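Local structure of protein Kinase A (Toxoplasma gondii, 5J3U) at residues L114-D117 / T118-I122; A127-R130 / R131-D135; F212-L215 / A216-E220. The protein binds cAMP in two cyclic nucleotide-binding domains and, as a regulatory chain of the cAMP-dependent kinase family, probably inhibits the kinase catalytic subunit. All blocks are in the same frame, centred on the assembly; numbering follows the deposited sequence.

Contact 1. Residues L114-D117 / T118-I122; sequences LGRD and TFNAI
Leu114 splits its two methyl groups between neighbouring residues of the following helix: CD1 lies 3.7 Å from Thr118 CG2, and CD2 sits 4.0 Å from Phe119 CB, near the plane of the Phe119 ring at its edge. The contact is the strand-to-helix junction of the first cyclic nucleotide-binding domain, where the last strand of its beta barrel, 109-115, runs straight into helix 116-138. Gly115 occupies the N-cap position, and its carbonyl starts the helical bonding by accepting the N-H of Phe119 in a nearly straight bond (N to O 3.0 Å, 170° at the hydrogen). Arg116 O and Asp117 O continue the pattern with Asn120 N and Ala121 N.

Phe119, its CG anti to the backbone N (chi1 180°), places its ring against Leu93 and Leu94 of helix 91-95 and against Leu58. Arg116 leaves the same turn toward that short helix: its guanidinium bonds Gly55 O and Ala92 O and forms a salt bridge with Glu56, so one guanidinium links the long helix to Gly55 and Glu56 and to the pocket residue Ala92. Closer to the backbone, Arg116 CG passes 3.7 Å from Asn120 ND2. A water bridges Asp117 and Asn120, donating to Asp117 OD1 at 2.8 Å and accepting from Asn120 ND2 at 3.1 Å.

Contact 2. Residues A127-R130 / R131-D135; sequences ATKR and RSMYD
The backbone of 127-130 passes without a break into 131-135 as regular alpha helix, part of helix 116-138, which leads from the first cyclic nucleotide-binding domain to the second. Four successive i to i+4 bonds join the segments: the N-H groups of Arg131, Ser132, Met133 and Tyr134 are given to the carbonyl oxygens of Ala127, Thr128, Lys129 and Arg130. The last of them is short, with Tyr134 N 2.8 Å from Arg130 O.

The same two residues meet again through their side chains in a cation-pi stack along one face of the helix. Arg130, which is modelled in two conformations, makes it in the one described here, so the stack may not be occupied all the time. A bend at chi2 (66°) turns the arginine chain forward along the helix, toward its C-terminal end, laying the guanidinium over one face of the Tyr134 ring with the planes 21° apart. Its CZ stands 4.0 Å from the ring centroid, while the group is displaced toward the rim, NH1 being 3.5 Å from Tyr134 CD1. Outside partners hold both ends of the stack: Arg130 NH2 forms a salt bridge with Glu184, whose negative charge would balance the cation, and Tyr134 OH is hydrogen-bonded to Thr161 of strand 159-165. The adjacent Arg131 reaches Asp157 of helix 149-157 in a second salt bridge, so this part of the long helix is tied to the second domain by several polar links.

On the more exposed side, Lys129 extends beside Met133, their CG atoms 4.2 Å apart, and Met133 CG comes within 3.1 Å of Lys129 O.

Contact 3. Residues F212-L215 / A216-E220; sequences FGEL and ALINE. With CMP (adenosine-3',5'-cyclic-monophosphate), chain B.
Glu214 holds its CG between the backbone N and the carbonyl carbon (chi1 75°), and a further bend at chi2 (-68°) brings the carboxylate round to the ribose of cAMP. These residues belong to the phosphate-binding cassette of the second cyclic nucleotide-binding domain, in which the loop after strand 211-212 leads into the short helix 215-219. The cyclic nucleotide's O2' is gripped twice: it donates to Glu214 OE1 at 2.7 Å and accepts from Gly213 N at 3.0 Å. Gly213 has a positive phi of 88°, a backbone shape that would press a beta carbon against the preceding carbonyl oxygen. The other carboxylate oxygen, Glu214 OE2, is bonded to Tyr261 OH, which also bonds the nucleotide and so ties the acid and the ligand together.

The start of the helix faces the phosphate. Ala216 N gives its hydrogen to O1P of cAMP at 3.0 Å, and Leu215 N makes a weak bond to O3'; the helix dipole would add to the attraction for the negative charge. Arg223, bonded to Gly213 O as well as to the nucleotide, joins this loop to the ligand.

At the start of the helix, Glu214 O accepts from Ile218 N at 3.0 Å and, weakly, from Leu217 N, while Leu215 O takes the N-H of Asn219. Ile218 CD1 packs 3.9 Å from Glu214 CG, lining the aliphatic part of the acid. Leu215 instead turns to the ligand, its CD1 3.5 Å from N3 of the adenine.

Contacts 1 and 2 lie in series on helix 116-138, their centres 18 Å and their nearest atoms about 6 Å apart, and carry the chain from the first nucleotide-binding domain to the second. Contact 1 sits near a cAMP, about 7 Å from the side chain of Arg116, and packs on helix 91-95, the first-domain counterpart of the helix in contact 3. Contact 2 is farther from a nucleotide, about 14 Å from the side chain of Ala127, but is tied to the second domain. Contact 3 touches cAMP directly; its centre is about 26 Å from that of contact 2 and 38 Å from that of contact 1, on the other side of the chain's centre.

Contact 1. Residues L114-D117 / T118-I122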
loop_
_atom_site.group_PDB
_atom_site.type_symbol
_atom_site.label_atom_id
_atom_site.label_comp_id
_atom_site.label_asym_id
_atom_site.label_seq_id
_atom_site.Cartn_x
_atom_site.Cartn_y
_atom_site.Cartn_z
ATOM N N LEU A 114 3.589 18.489 -0.379
ATOM C CA LEU A 114 2.200 18.800 -0.590
ATOM C C LEU A 114 1.668 19.627 0.557
ATOM O O LEU A 114 1.751 19.217 1.753
ATOM C CB LEU A 114 1.355 17.508 -0.657
ATOM C CG LEU A 114 -0.156 17.684 -0.926
ATOM C CD1 LEU A 114 -0.452 18.304 -2.288
ATOM C CD2 LEU A 114 -0.870 16.354 -0.858
ATOM N N GLY A 115 1.050 20.758 0.232
ATOM C CA GLY A 115 0.468 21.626 1.258
ATOM C C GLY A 115 -0.816 21.118 1.879
ATOM O O GLY A 115 -1.558 20.328 1.293
ATOM N N ARG A 116 -1.029 21.531 3.117
ATOM C CA ARG A 116 -2.196 21.150 3.893
ATOM C C ARG A 116 -3.520 21.487 3.190
ATOM O O ARG A 116 -4.474 20.698 3.254
ATOM C CB ARG A 116 -2.151 21.826 5.270
ATOM C CG ARG A 116 -3.404 21.637 6.092
ATOM C CD ARG A 116 -3.342 22.400 7.395
ATOM N NE ARG A 116 -2.474 21.766 8.379
ATOM C CZ ARG A 116 -2.818 20.766 9.202
ATOM N NH1 ARG A 116 -4.024 20.200 9.140
ATOM N NH2 ARG A 116 -1.927 20.307 10.103
ATOM N N ASP A 117 -3.598 22.658 2.544
ATOM C CA ASP A 117 -4.855 23.046 1.914
ATOM C C ASP A 117 -5.230 22.089 0.768
ATOM O O ASP A 117 -6.387 21.637 0.662
ATOM C CB ASP A 117 -4.862 24.513 1.454
ATOM C CG ASP A 117 -4.914 25.514 2.638
ATOM O OD1 ASP A 117 -5.327 25.156 3.777
ATOM O OD2 ASP A 117 -4.542 26.683 2.400
ATOM N N THR A 118 -4.261 21.731 -0.043
ATOM C CA THR A 118 -4.527 20.819 -1.171
ATOM C C THR A 118 -4.835 19.417 -0.629
ATOM O O THR A 118 -5.753 18.767 -1.090
ATOM C CB THR A 118 -3.369 20.804 -2.177
ATOM O OG1 THR A 118 -3.179 22.151 -2.649
ATOM C CG2 THR A 118 -3.664 19.875 -3.366
ATOM N N PHE A 119 -4.064 18.994 0.351
ATOM C CA PHE A 119 -4.361 17.728 1.015
ATOM C C PHE A 119 -5.798 17.673 1.562
ATOM O O PHE A 119 -6.545 16.702 1.322
ATOM C CB PHE A 119 -3.343 17.458 2.100
ATOM C CG PHE A 119 -3.595 16.179 2.822
ATOM C CD1 PHE A 119 -3.192 14.967 2.256
ATOM C CD2 PHE A 119 -4.241 16.182 4.039
ATOM C CE1 PHE A 119 -3.408 13.758 2.934
ATOM C CE2 PHE A 119 -4.488 14.972 4.710
ATOM C CZ PHE A 119 -4.062 13.790 4.152
ATOM N N ASN A 120 -6.197 18.720 2.268
ATOM C CA ASN A 120 -7.563 18.820 2.782
ATOM C C ASN A 120 -8.601 18.813 1.734
ATOM O O ASN A 120 -9.591 18.119 1.874
ATOM C CB ASN A 120 -7.773 20.056 3.696
ATOM C CG ASN A 120 -7.132 19.879 5.053
ATOM O OD1 ASN A 120 -6.700 18.772 5.413
ATOM N ND2 ASN A 120 -7.023 20.964 5.796
ATOM N N ALA A 121 -8.383 19.557 0.655
ATOM C CA ALA A 121 -9.380 19.643 -0.422
ATOM C C ALA A 121 -9.553 18.355 -1.253
ATOM O O ALA A 121 -10.662 17.993 -1.588
ATOM C CB ALA A 121 -8.993 20.788 -1.353
ATOM N N ILE A 122 -8.457 17.682 -1.598
ATOM C CA ILE A 122 -8.466 16.605 -2.606
ATOM C C ILE A 122 -8.323 15.203 -2.004
ATOM O O ILE A 122 -8.952 14.269 -2.514
ATOM C CB ILE A 122 -7.329 16.776 -3.616
ATOM C CG1 ILE A 122 -7.346 18.185 -4.250
ATOM C CG2 ILE A 122 -7.331 15.662 -4.682
ATOM C CD1 ILE A 122 -8.552 18.440 -5.148
HETATM O O HOH W 1 -7.690 23.686 4.387
#

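Contact 2. Residues A127-R130 / R131-D135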
loop_
_atom_site.group_PDB
_atom_site.type_symbol
_atom_site.label_atom_id
_atom_site.label_comp_id
_atom_site.label_asym_id
_atom_site.label_seq_id
_atom_site.Cartn_x
_atom_site.Cartn_y
_atom_site.Cartn_z
ATOM N N ALA A 127 -9.208 9.516 1.511
ATOM C CA ALA A 127 -8.270 8.601 2.215
ATOM C C ALA A 127 -8.928 7.979 3.443
ATOM O O ALA A 127 -8.845 6.728 3.640
ATOM C CB ALA A 127 -7.038 9.346 2.630
ATOM N N THR A 128 -9.583 8.833 4.260
ATOM C CA THR A 128 -10.178 8.348 5.495
ATOM C C THR A 128 -11.395 7.496 5.200
ATOM O O THR A 128 -11.607 6.482 5.876
ATOM C CB THR A 128 -10.501 9.435 6.531
ATOM O OG1 THR A 128 -11.515 10.271 6.043
ATOM C CG2 THR A 128 -9.254 10.307 6.891
ATOM N N LYS A 129 -12.140 7.843 4.164
ATOM C CA LYS A 129 -13.223 6.986 3.738
ATOM C C LYS A 129 -12.754 5.621 3.228
ATOM O O LYS A 129 -13.380 4.579 3.543
ATOM C CB LYS A 129 -14.037 7.667 2.663
ATOM C CG LYS A 129 -15.295 6.896 2.370
ATOM C CD LYS A 129 -16.289 7.656 1.494
ATOM C CE LYS A 129 -17.337 6.665 0.982
ATOM N NZ LYS A 129 -18.296 7.374 0.100
ATOM N N ARG A 130 -11.696 5.633 2.426
ATOM C CA ARG A 130 -11.173 4.385 1.907
ATOM C C ARG A 130 -10.776 3.437 3.043
ATOM O O ARG A 130 -11.069 2.251 2.999
ATOM C CB ARG A 130 -10.001 4.618 0.957
ATOM C CG ARG A 130 -9.638 3.372 0.165
ATOM C CD ARG A 130 -10.848 3.112 -0.729
ATOM N NE ARG A 130 -10.866 1.923 -1.546
ATOM C CZ ARG A 130 -11.382 0.732 -1.206
ATOM N NH1 ARG A 130 -11.825 0.475 0.025
ATOM N NH2 ARG A 130 -11.395 -0.223 -2.115
ATOM N N ARG A 131 -10.088 3.981 4.040
ATOM C CA ARG A 131 -9.621 3.199 5.205
ATOM C C ARG A 131 -10.801 2.572 5.931
ATOM O O ARG A 131 -10.780 1.373 6.259
ATOM C CB ARG A 131 -8.722 4.060 6.140
ATOM C CG ARG A 131 -8.435 3.531 7.544
ATOM C CD ARG A 131 -7.985 2.070 7.608
ATOM N NE ARG A 131 -7.611 1.659 8.971
ATOM C CZ ARG A 131 -8.458 1.300 9.930
ATOM N NH1 ARG A 131 -7.961 0.925 11.108
ATOM N NH2 ARG A 131 -9.785 1.331 9.743
ATOM N N SER A 132 -11.851 3.388 6.148
ATOM C CA SER A 132 -13.041 2.910 6.812
ATOM C C SER A 132 -13.727 1.802 5.993
ATOM O O SER A 132 -14.151 0.786 6.531
ATOM C CB SER A 132 -13.979 4.081 7.105
ATOM O OG SER A 132 -15.091 3.587 7.801
ATOM N N MET A 133 -13.770 1.979 4.681
ATOM C CA MET A 133 -14.378 0.987 3.791
ATOM C C MET A 133 -13.551 -0.304 3.803
ATOM O O MET A 133 -14.144 -1.394 3.808
ATOM C CB MET A 133 -14.528 1.538 2.376
ATOM C CG MET A 133 -15.527 2.685 2.306
ATOM S SD MET A 133 -17.244 2.165 2.541
ATOM C CE MET A 133 -17.592 1.401 0.965
ATOM N N TYR A 134 -12.220 -0.175 3.883
ATOM C CA TYR A 134 -11.370 -1.390 4.010
ATOM C C TYR A 134 -11.667 -2.091 5.336
ATOM O O TYR A 134 -11.826 -3.319 5.374
ATOM C CB TYR A 134 -9.883 -1.104 3.945
ATOM C CG TYR A 134 -9.298 -0.878 2.577
ATOM C CD1 TYR A 134 -9.588 -1.721 1.498
ATOM C CD2 TYR A 134 -8.353 0.161 2.394
ATOM C CE1 TYR A 134 -8.995 -1.519 0.249
ATOM C CE2 TYR A 134 -7.730 0.366 1.164
ATOM C CZ TYR A 134 -8.043 -0.463 0.103
ATOM O OH TYR A 134 -7.415 -0.223 -1.092
ATOM N N ASP A 135 -11.793 -1.321 6.412
ATOM C CA ASP A 135 -12.127 -1.932 7.675
ATOM C C ASP A 135 -13.451 -2.705 7.682
ATOM O O ASP A 135 -13.529 -3.802 8.201
ATOM C CB ASP A 135 -12.126 -0.912 8.759
ATOM C CG ASP A 135 -12.019 -1.551 10.125
ATOM O OD1 ASP A 135 -11.132 -2.455 10.334
ATOM O OD2 ASP A 135 -12.812 -1.111 10.963
#

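Contact 3. Residues F212-L215 / A216-E220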
loop_
_atom_site.group_PDB
_atom_site.type_symbol
_atom_site.label_atom_id
_atom_site.label_comp_id
_atom_site.label_asym_id
_atom_site.label_seq_id
_atom_site.Cartn_x
_atom_site.Cartn_y
_atom_site.Cartn_z
ATOM N N PHE A 212 -6.758 -15.072 -2.675
ATOM C CA PHE A 212 -5.836 -15.926 -3.434
ATOM C C PHE A 212 -4.441 -15.307 -3.378
ATOM O O PHE A 212 -4.288 -14.148 -3.001
ATOM C CB PHE A 212 -6.322 -16.108 -4.882
ATOM C CG PHE A 212 -6.468 -14.840 -5.668
ATOM C CD1 PHE A 212 -5.371 -14.293 -6.359
ATOM C CD2 PHE A 212 -7.679 -14.161 -5.743
ATOM C CE1 PHE A 212 -5.477 -13.169 -7.142
ATOM C CE2 PHE A 212 -7.785 -12.990 -6.519
ATOM C CZ PHE A 212 -6.702 -12.477 -7.204
ATOM N N GLY A 213 -3.418 -16.069 -3.809
ATOM C CA GLY A 213 -2.085 -15.548 -3.886
ATOM C C GLY A 213 -1.335 -15.726 -2.585
ATOM O O GLY A 213 -0.288 -15.110 -2.414
ATOM N N GLU A 214 -1.842 -16.564 -1.670
ATOM C CA GLU A 214 -1.160 -16.777 -0.404
ATOM C C GLU A 214 -0.019 -17.788 -0.525
ATOM O O GLU A 214 0.906 -17.701 0.265
ATOM C CB GLU A 214 -2.075 -17.239 0.722
ATOM C CG GLU A 214 -2.586 -18.683 0.745
ATOM C CD GLU A 214 -3.570 -19.114 -0.343
ATOM O OE1 GLU A 214 -3.782 -18.412 -1.330
ATOM O OE2 GLU A 214 -4.187 -20.216 -0.220
ATOM N N LEU A 215 -0.126 -18.734 -1.454
ATOM C CA LEU A 215 0.825 -19.848 -1.470
ATOM C C LEU A 215 2.256 -19.412 -1.745
ATOM O O LEU A 215 3.177 -19.941 -1.101
ATOM C CB LEU A 215 0.416 -20.982 -2.418
ATOM C CG LEU A 215 -0.905 -21.662 -2.131
ATOM C CD1 LEU A 215 -1.203 -22.704 -3.193
ATOM C CD2 LEU A 215 -0.958 -22.255 -0.728
ATOM N N ALA A 216 2.462 -18.454 -2.662
ATOM C CA ALA A 216 3.829 -17.986 -2.951
ATOM C C ALA A 216 4.442 -17.329 -1.715
ATOM O O ALA A 216 5.638 -17.428 -1.490
ATOM C CB ALA A 216 3.873 -17.039 -4.132
ATOM N N LEU A 217 3.614 -16.659 -0.904
ATOM C CA LEU A 217 4.097 -15.976 0.320
ATOM C C LEU A 217 4.427 -16.963 1.425
ATOM O O LEU A 217 5.520 -16.884 2.005
ATOM C CB LEU A 217 3.025 -14.964 0.834
ATOM C CG LEU A 217 2.576 -13.884 -0.143
ATOM C CD1 LEU A 217 1.610 -12.879 0.496
ATOM C CD2 LEU A 217 3.749 -13.137 -0.716
ATOM N N ILE A 218 3.543 -17.933 1.669
ATOM C CA ILE A 218 3.706 -18.897 2.719
ATOM C C ILE A 218 4.810 -19.901 2.395
ATOM O O ILE A 218 5.574 -20.260 3.284
ATOM C CB ILE A 218 2.418 -19.653 3.028
ATOM C CG1 ILE A 218 1.383 -18.670 3.607
ATOM C CG2 ILE A 218 2.657 -20.787 4.016
ATOM C CD1 ILE A 218 -0.034 -19.175 3.586
ATOM N N ASN A 219 4.866 -20.339 1.143
ATOM C CA ASN A 219 5.781 -21.425 0.741
ATOM C C ASN A 219 7.057 -20.946 0.115
ATOM O O ASN A 219 7.955 -21.763 -0.169
ATOM C CB ASN A 219 5.078 -22.363 -0.222
ATOM C CG ASN A 219 3.921 -23.087 0.395
ATOM O OD1 ASN A 219 3.921 -23.408 1.579
ATOM N ND2 ASN A 219 2.972 -23.444 -0.431
ATOM N N GLU A 220 7.153 -19.648 -0.178
ATOM C CA GLU A 220 8.333 -19.062 -0.775
ATOM C C GLU A 220 8.625 -19.717 -2.123
ATOM O O GLU A 220 9.755 -20.170 -2.368
ATOM C CB GLU A 220 9.566 -19.198 0.134
ATOM C CG GLU A 220 9.338 -18.862 1.599
ATOM C CD GLU A 220 8.798 -17.482 1.821
ATOM O OE1 GLU A 220 8.728 -16.692 0.844
ATOM O OE2 GLU A 220 8.448 -17.191 2.990
HETATM P P CMP B . -0.256 -18.574 -5.383
HETATM O O1P CMP B . 0.444 -17.514 -4.634
HETATM O O2P CMP B . 0.521 -19.852 -5.719
HETATM O "O5'" CMP B . -0.796 -17.923 -6.741
HETATM C "C5'" CMP B . -1.740 -18.697 -7.507
HETATM C "C4'" CMP B . -2.939 -18.863 -6.570
HETATM O "O4'" CMP B . -4.026 -19.645 -7.090
HETATM C "C3'" CMP B . -2.546 -19.686 -5.359
HETATM O "O3'" CMP B . -1.616 -18.930 -4.571
HETATM C "C2'" CMP B . -3.873 -20.002 -4.719
HETATM O "O2'" CMP B . -4.386 -18.870 -3.959
HETATM C "C1'" CMP B . -4.747 -20.090 -5.966
HETATM N N9 CMP B . -5.180 -21.426 -6.243
HETATM C C8 CMP B . -6.459 -21.725 -6.560
HETATM N N7 CMP B . -6.578 -23.082 -6.827
HETATM C C5 CMP B . -5.348 -23.628 -6.721
HETATM C C6 CMP B . -4.752 -24.991 -6.851
HETATM N N6 CMP B . -5.512 -26.077 -7.195
HETATM N N1 CMP B . -3.434 -25.078 -6.617
HETATM C C2 CMP B . -2.604 -24.044 -6.307
HETATM N N3 CMP B . -3.104 -22.773 -6.160
HETATM C C4 CMP B . -4.425 -22.532 -6.325
#